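Local coordinates for protein neurotoxin (Clostridium botulinum, PDB 3N7L) that probably binds gangliosides on nerve cells, serving as the receptor-binding domain of a botulinum neurotoxin of the mosaic D/C type, at residues A[241-246]-A[283-288]; A[231-236]-A[295-300]. All coordinates share one frame; numbering follows the deposited sequence.

Interaction 1: A[241-246]-A[283-288]; sequences LRYDKE and IIIKRI
Asp244 and Ile285 tie the two backbones directly: Asp244 N donates to Ile285 O over 3.0 Å in a nearly straight bond (165° at the hydrogen), and Tyr243 CA lies 3.4 Å from Ile285 O, a CA-H...O contact. Beside this bond, water 1 links Arg242 O and Lys245 N to Ile285 N, donating to the first and accepting from the other two. The Tyr243 ring lies with one face over Arg287, whose CB stands 3.4 Å from the ring centroid, only 12° off the normal, a close CH-pi contact. The rest of the arginine chain runs out extended, its NH2 bonded to Gly290 O. Ile285 O sits at the ring edge near its plane, while Ile285 CG2 touches Tyr243 CD2 at 3.7 Å; the phenol OH is bonded to Asn301. Segment 241-246 runs into strand 246-251, which pairs antiparallel with strand 283-287 in the beta-trefoil of the C-terminal half. On the buried side, Leu241 CD2 meets the CD1 tip of Ile285 at 3.8 Å, the two chains crossing at about a right angle near Phe419 and Tyr247. At the outer side Lys286, its chain bent at chi2 and chi3, reaches back to form a salt bridge, NZ to Asp244 OD2 at 2.8 Å, approaching from above the carboxylate plane. NZ also bonds a glycerol, probably from the crystallisation liquor. Water 2 donates to the same OD2 and accepts from Arg287 N, giving this carboxylate oxygen a second partner.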
# COMPACT_ATOMS: atom_id res chain seq x y z
N LEU A 241 -4.10 0.01 9.65
CA LEU A 241 -5.52 0.32 9.75
C LEU A 241 -5.83 0.61 11.22
O LEU A 241 -5.31 -0.08 12.12
CB LEU A 241 -6.37 -0.87 9.26
CG LEU A 241 -7.88 -0.64 9.12
CD1 LEU A 241 -8.15 0.33 7.97
CD2 LEU A 241 -8.58 -1.96 8.85
N ARG A 242 -6.64 1.63 11.49
CA ARG A 242 -6.94 1.96 12.87
C ARG A 242 -8.41 2.07 13.22
O ARG A 242 -9.26 2.30 12.35
CB ARG A 242 -6.25 3.27 13.27
CG ARG A 242 -4.77 3.32 12.95
CD ARG A 242 -4.06 4.36 13.79
NE ARG A 242 -4.85 5.58 13.95
CZ ARG A 242 -4.89 6.59 13.09
NH1 ARG A 242 -5.65 7.64 13.36
NH2 ARG A 242 -4.16 6.56 11.99
N TYR A 243 -8.71 1.89 14.50
CA TYR A 243 -10.06 2.01 15.02
C TYR A 243 -10.30 3.51 15.23
O TYR A 243 -9.35 4.29 15.24
CB TYR A 243 -10.19 1.28 16.36
CG TYR A 243 -10.14 -0.23 16.27
CD1 TYR A 243 -9.02 -0.95 16.70
CD2 TYR A 243 -11.22 -0.95 15.75
CE1 TYR A 243 -8.97 -2.35 16.61
CE2 TYR A 243 -11.18 -2.34 15.65
CZ TYR A 243 -10.07 -3.04 16.08
OH TYR A 243 -10.06 -4.41 15.97
N ASP A 244 -11.56 3.90 15.37
CA ASP A 244 -11.91 5.30 15.64
C ASP A 244 -11.44 6.29 14.57
O ASP A 244 -11.05 7.41 14.90
CB ASP A 244 -11.32 5.72 16.99
CG ASP A 244 -11.50 4.66 18.07
OD1 ASP A 244 -10.68 4.64 19.02
OD2 ASP A 244 -12.45 3.85 17.99
N LYS A 245 -11.47 5.89 13.30
CA LYS A 245 -11.04 6.77 12.21
C LYS A 245 -11.93 6.55 10.98
O LYS A 245 -12.28 5.42 10.65
CB LYS A 245 -9.58 6.49 11.85
CG LYS A 245 -9.00 7.32 10.70
CD LYS A 245 -7.50 7.06 10.55
CE LYS A 245 -6.90 7.75 9.33
NZ LYS A 245 -7.20 9.21 9.29
N GLU A 246 -12.30 7.64 10.32
CA GLU A 246 -13.15 7.56 9.14
C GLU A 246 -12.41 6.98 7.94
O GLU A 246 -11.27 7.35 7.66
CB GLU A 246 -13.68 8.95 8.79
CG GLU A 246 -14.79 9.45 9.70
CD GLU A 246 -15.37 10.78 9.24
OE1 GLU A 246 -16.52 11.08 9.62
OE2 GLU A 246 -14.69 11.52 8.51
N ILE A 283 -17.15 5.09 7.01
CA ILE A 283 -17.36 4.16 8.10
C ILE A 283 -16.30 4.41 9.16
O ILE A 283 -15.26 5.00 8.86
CB ILE A 283 -17.29 2.66 7.61
CG1 ILE A 283 -15.93 2.35 6.97
CG2 ILE A 283 -18.37 2.39 6.59
CD1 ILE A 283 -14.80 2.11 7.99
N ILE A 284 -16.57 3.97 10.38
CA ILE A 284 -15.62 4.08 11.48
C ILE A 284 -15.59 2.68 12.08
O ILE A 284 -16.63 2.10 12.38
CB ILE A 284 -16.08 5.09 12.56
CG1 ILE A 284 -16.08 6.50 11.98
CG2 ILE A 284 -15.15 5.01 13.77
CD1 ILE A 284 -16.65 7.55 12.91
N ILE A 285 -14.39 2.12 12.24
CA ILE A 285 -14.26 0.78 12.78
C ILE A 285 -14.18 0.86 14.30
O ILE A 285 -13.41 1.64 14.85
CB ILE A 285 -13.00 0.09 12.21
CG1 ILE A 285 -12.96 0.29 10.68
CG2 ILE A 285 -13.02 -1.40 12.52
CD1 ILE A 285 -11.64 -0.12 10.04
N LYS A 286 -14.99 0.05 14.98
CA LYS A 286 -15.02 0.03 16.44
C LYS A 286 -14.67 -1.36 16.95
O LYS A 286 -15.23 -2.36 16.51
CB LYS A 286 -16.40 0.44 16.95
CG LYS A 286 -16.84 1.82 16.47
CD LYS A 286 -15.90 2.91 16.98
CE LYS A 286 -16.00 3.07 18.50
NZ LYS A 286 -15.00 4.05 19.03
N ARG A 287 -13.76 -1.41 17.91
CA ARG A 287 -13.28 -2.66 18.48
C ARG A 287 -14.16 -3.28 19.56
O ARG A 287 -14.71 -2.59 20.41
CB ARG A 287 -11.87 -2.41 19.02
CG ARG A 287 -11.30 -3.46 19.94
CD ARG A 287 -9.99 -2.93 20.51
NE ARG A 287 -9.56 -3.65 21.70
CZ ARG A 287 -8.94 -4.83 21.67
NH1 ARG A 287 -8.69 -5.42 20.51
NH2 ARG A 287 -8.59 -5.41 22.81
N ILE A 288 -14.30 -4.61 19.50
CA ILE A 288 -15.06 -5.35 20.50
C ILE A 288 -14.11 -6.28 21.25
O ILE A 288 -14.09 -6.28 22.48
CB ILE A 288 -16.18 -6.20 19.87
CG1 ILE A 288 -17.15 -5.30 19.09
CG2 ILE A 288 -16.94 -6.95 20.96
CD1 ILE A 288 -18.18 -6.09 18.28
O HOH W 1 -11.82 3.30 12.12
O HOH W 2 -12.66 1.16 18.94

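Interaction 2: A[231-236]-A[295-300]; sequences NVVKDY and TRVRGE. With SO4 (sulfate ion), chain C.
Asn231 and Arg298 flank a sulfate ion, probably taken up from the crystallisation liquor. The amide of Asn231 donates from ND2 to sulfate O3 over 2.7 Å, and the same oxygen lies near the plane of the Arg298 guanidinium, at its edge. Thr292 supplies another hydrogen bond to the ion. The Arg298 chain lies beside the sulfate, with CD closest, 3.0 Å from O3; its guanidinium is paired through NH1 with Asp294, and NH2 is bonded to a glycerol. With CG anti to the backbone N (chi1 -162°), the Asn231 amide is carried over Gly299, where OD1 comes within 3.2 Å of the glycine CA. Val232 and Arg298 run side by side and point the same way, the valine CG2 coming obliquely to Arg298 NE at 3.9 Å. Val233 faces the other segment instead, its CG2 resting against Val297 CG1, and both valines reach Ile350 in strand 348-354. The backbones are joined by two hydrogen bonds around the Val232-Arg298 pair, Gly299 N to Asn231 O at 2.8 Å and Val233 N to Val297 O at 2.9 Å. The Lys234 chain folds back along its own segment so that NZ donates to Val232 O at 2.9 Å, with a weak bond to Tyr229 O. Neither segment is a regular strand; this single backbone bridge joins the loop between helix 217-226 and strand 246-251 to the loop before strand 302-308, within the C-terminal half, whose family is that of the beta-trefoil fold.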
# COMPACT_ATOMS: atom_id res chain seq x y z
N ASN A 231 0.18 -9.35 10.86
CA ASN A 231 -1.14 -9.47 11.48
C ASN A 231 -1.82 -8.12 11.70
O ASN A 231 -2.93 -8.05 12.21
CB ASN A 231 -1.07 -10.23 12.81
CG ASN A 231 -2.44 -10.76 13.24
OD1 ASN A 231 -3.15 -11.38 12.45
ND2 ASN A 231 -2.82 -10.52 14.50
N VAL A 232 -1.13 -7.05 11.33
CA VAL A 232 -1.71 -5.72 11.45
C VAL A 232 -2.36 -5.44 10.10
O VAL A 232 -1.68 -5.43 9.07
CB VAL A 232 -0.64 -4.65 11.75
CG1 VAL A 232 -1.25 -3.25 11.67
CG2 VAL A 232 -0.05 -4.89 13.14
N VAL A 233 -3.67 -5.23 10.10
CA VAL A 233 -4.39 -4.95 8.86
C VAL A 233 -3.95 -3.58 8.36
O VAL A 233 -3.63 -2.70 9.15
CB VAL A 233 -5.92 -4.95 9.10
CG1 VAL A 233 -6.65 -4.69 7.79
CG2 VAL A 233 -6.35 -6.29 9.69
N LYS A 234 -3.92 -3.40 7.04
CA LYS A 234 -3.50 -2.11 6.49
C LYS A 234 -4.62 -1.41 5.72
O LYS A 234 -5.54 -2.06 5.21
CB LYS A 234 -2.30 -2.30 5.55
CG LYS A 234 -1.11 -3.08 6.12
CD LYS A 234 -0.56 -2.44 7.38
CE LYS A 234 0.80 -3.02 7.73
NZ LYS A 234 0.78 -4.50 7.79
N ASP A 235 -4.55 -0.09 5.65
CA ASP A 235 -5.53 0.67 4.89
C ASP A 235 -5.08 0.58 3.42
O ASP A 235 -4.05 -0.05 3.13
CB ASP A 235 -5.63 2.12 5.39
CG ASP A 235 -4.41 2.97 5.09
OD1 ASP A 235 -4.33 4.07 5.68
OD2 ASP A 235 -3.54 2.58 4.28
N TYR A 236 -5.83 1.18 2.51
CA TYR A 236 -5.52 1.09 1.08
C TYR A 236 -4.12 1.55 0.66
O TYR A 236 -3.56 1.04 -0.31
CB TYR A 236 -6.58 1.86 0.28
CG TYR A 236 -6.57 1.57 -1.21
CD1 TYR A 236 -6.77 0.28 -1.70
CD2 TYR A 236 -6.43 2.61 -2.13
CE1 TYR A 236 -6.83 0.03 -3.07
CE2 TYR A 236 -6.49 2.37 -3.51
CZ TYR A 236 -6.69 1.08 -3.96
OH TYR A 236 -6.77 0.83 -5.31
N THR A 295 -5.06 0.67 19.35
CA THR A 295 -5.75 1.45 18.31
C THR A 295 -5.63 0.85 16.90
O THR A 295 -6.42 1.17 16.02
CB THR A 295 -5.27 2.93 18.30
OG1 THR A 295 -5.49 3.51 19.59
CG2 THR A 295 -6.04 3.74 17.26
N ARG A 296 -4.65 -0.02 16.70
CA ARG A 296 -4.47 -0.65 15.38
C ARG A 296 -5.38 -1.87 15.24
O ARG A 296 -5.59 -2.61 16.21
CB ARG A 296 -3.02 -1.09 15.18
CG ARG A 296 -2.01 0.05 15.21
CD ARG A 296 -0.59 -0.47 14.98
NE ARG A 296 0.37 0.63 14.89
CZ ARG A 296 0.84 1.32 15.92
NH1 ARG A 296 0.45 1.04 17.16
NH2 ARG A 296 1.69 2.32 15.71
N VAL A 297 -5.92 -2.07 14.04
CA VAL A 297 -6.79 -3.21 13.77
C VAL A 297 -5.92 -4.42 13.41
O VAL A 297 -5.09 -4.34 12.50
CB VAL A 297 -7.76 -2.91 12.61
CG1 VAL A 297 -8.70 -4.09 12.38
CG2 VAL A 297 -8.54 -1.63 12.90
N ARG A 298 -6.11 -5.52 14.12
CA ARG A 298 -5.32 -6.73 13.89
C ARG A 298 -6.16 -7.94 13.50
O ARG A 298 -7.36 -7.98 13.77
CB ARG A 298 -4.50 -7.08 15.13
CG ARG A 298 -3.41 -6.07 15.45
CD ARG A 298 -2.48 -6.58 16.55
NE ARG A 298 -1.33 -5.71 16.73
CZ ARG A 298 -1.41 -4.50 17.28
NH1 ARG A 298 -2.59 -4.05 17.68
NH2 ARG A 298 -0.32 -3.74 17.40
N GLY A 299 -5.50 -8.91 12.89
CA GLY A 299 -6.15 -10.14 12.45
C GLY A 299 -7.43 -10.55 13.15
O GLY A 299 -8.47 -9.93 12.97
N GLU A 300 -7.36 -11.59 13.97
CA GLU A 300 -8.53 -12.11 14.67
C GLU A 300 -9.37 -11.18 15.55
O GLU A 300 -10.14 -11.65 16.38
CB GLU A 300 -8.13 -13.33 15.49
CG GLU A 300 -7.84 -14.55 14.64
CD GLU A 300 -9.10 -15.08 13.97
OE1 GLU A 300 -9.99 -15.57 14.68
OE2 GLU A 300 -9.19 -15.00 12.73
S SO4 C . -1.88 -9.78 18.09
O1 SO4 C . -2.93 -8.90 18.62
O2 SO4 C . -0.64 -9.56 18.85
O3 SO4 C . -1.62 -9.48 16.65
O4 SO4 C . -2.34 -11.17 18.21

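The centres of interactions 1 and 2 lie about 10 Å apart, on the same side of the chain's centre, within the C-terminal receptor-binding region. The order along the chain is 231-236, 241-246, 283-288, 295-300, so the inner pair is bracketed by the outer one. Leu241 joins them: its N lies 2.8 Å from Val233 O and its O 2.8 Å from Val297 N, both probable hydrogen bonds, while the Tyr243 ring packs on Arg296 O. Segment 241-246, later in the same loop as 231-236, thus bonds to both segments of interaction 2 before becoming strand 246-251, binding the start of the trefoil half to strand 283-287 and to the loop that follows it.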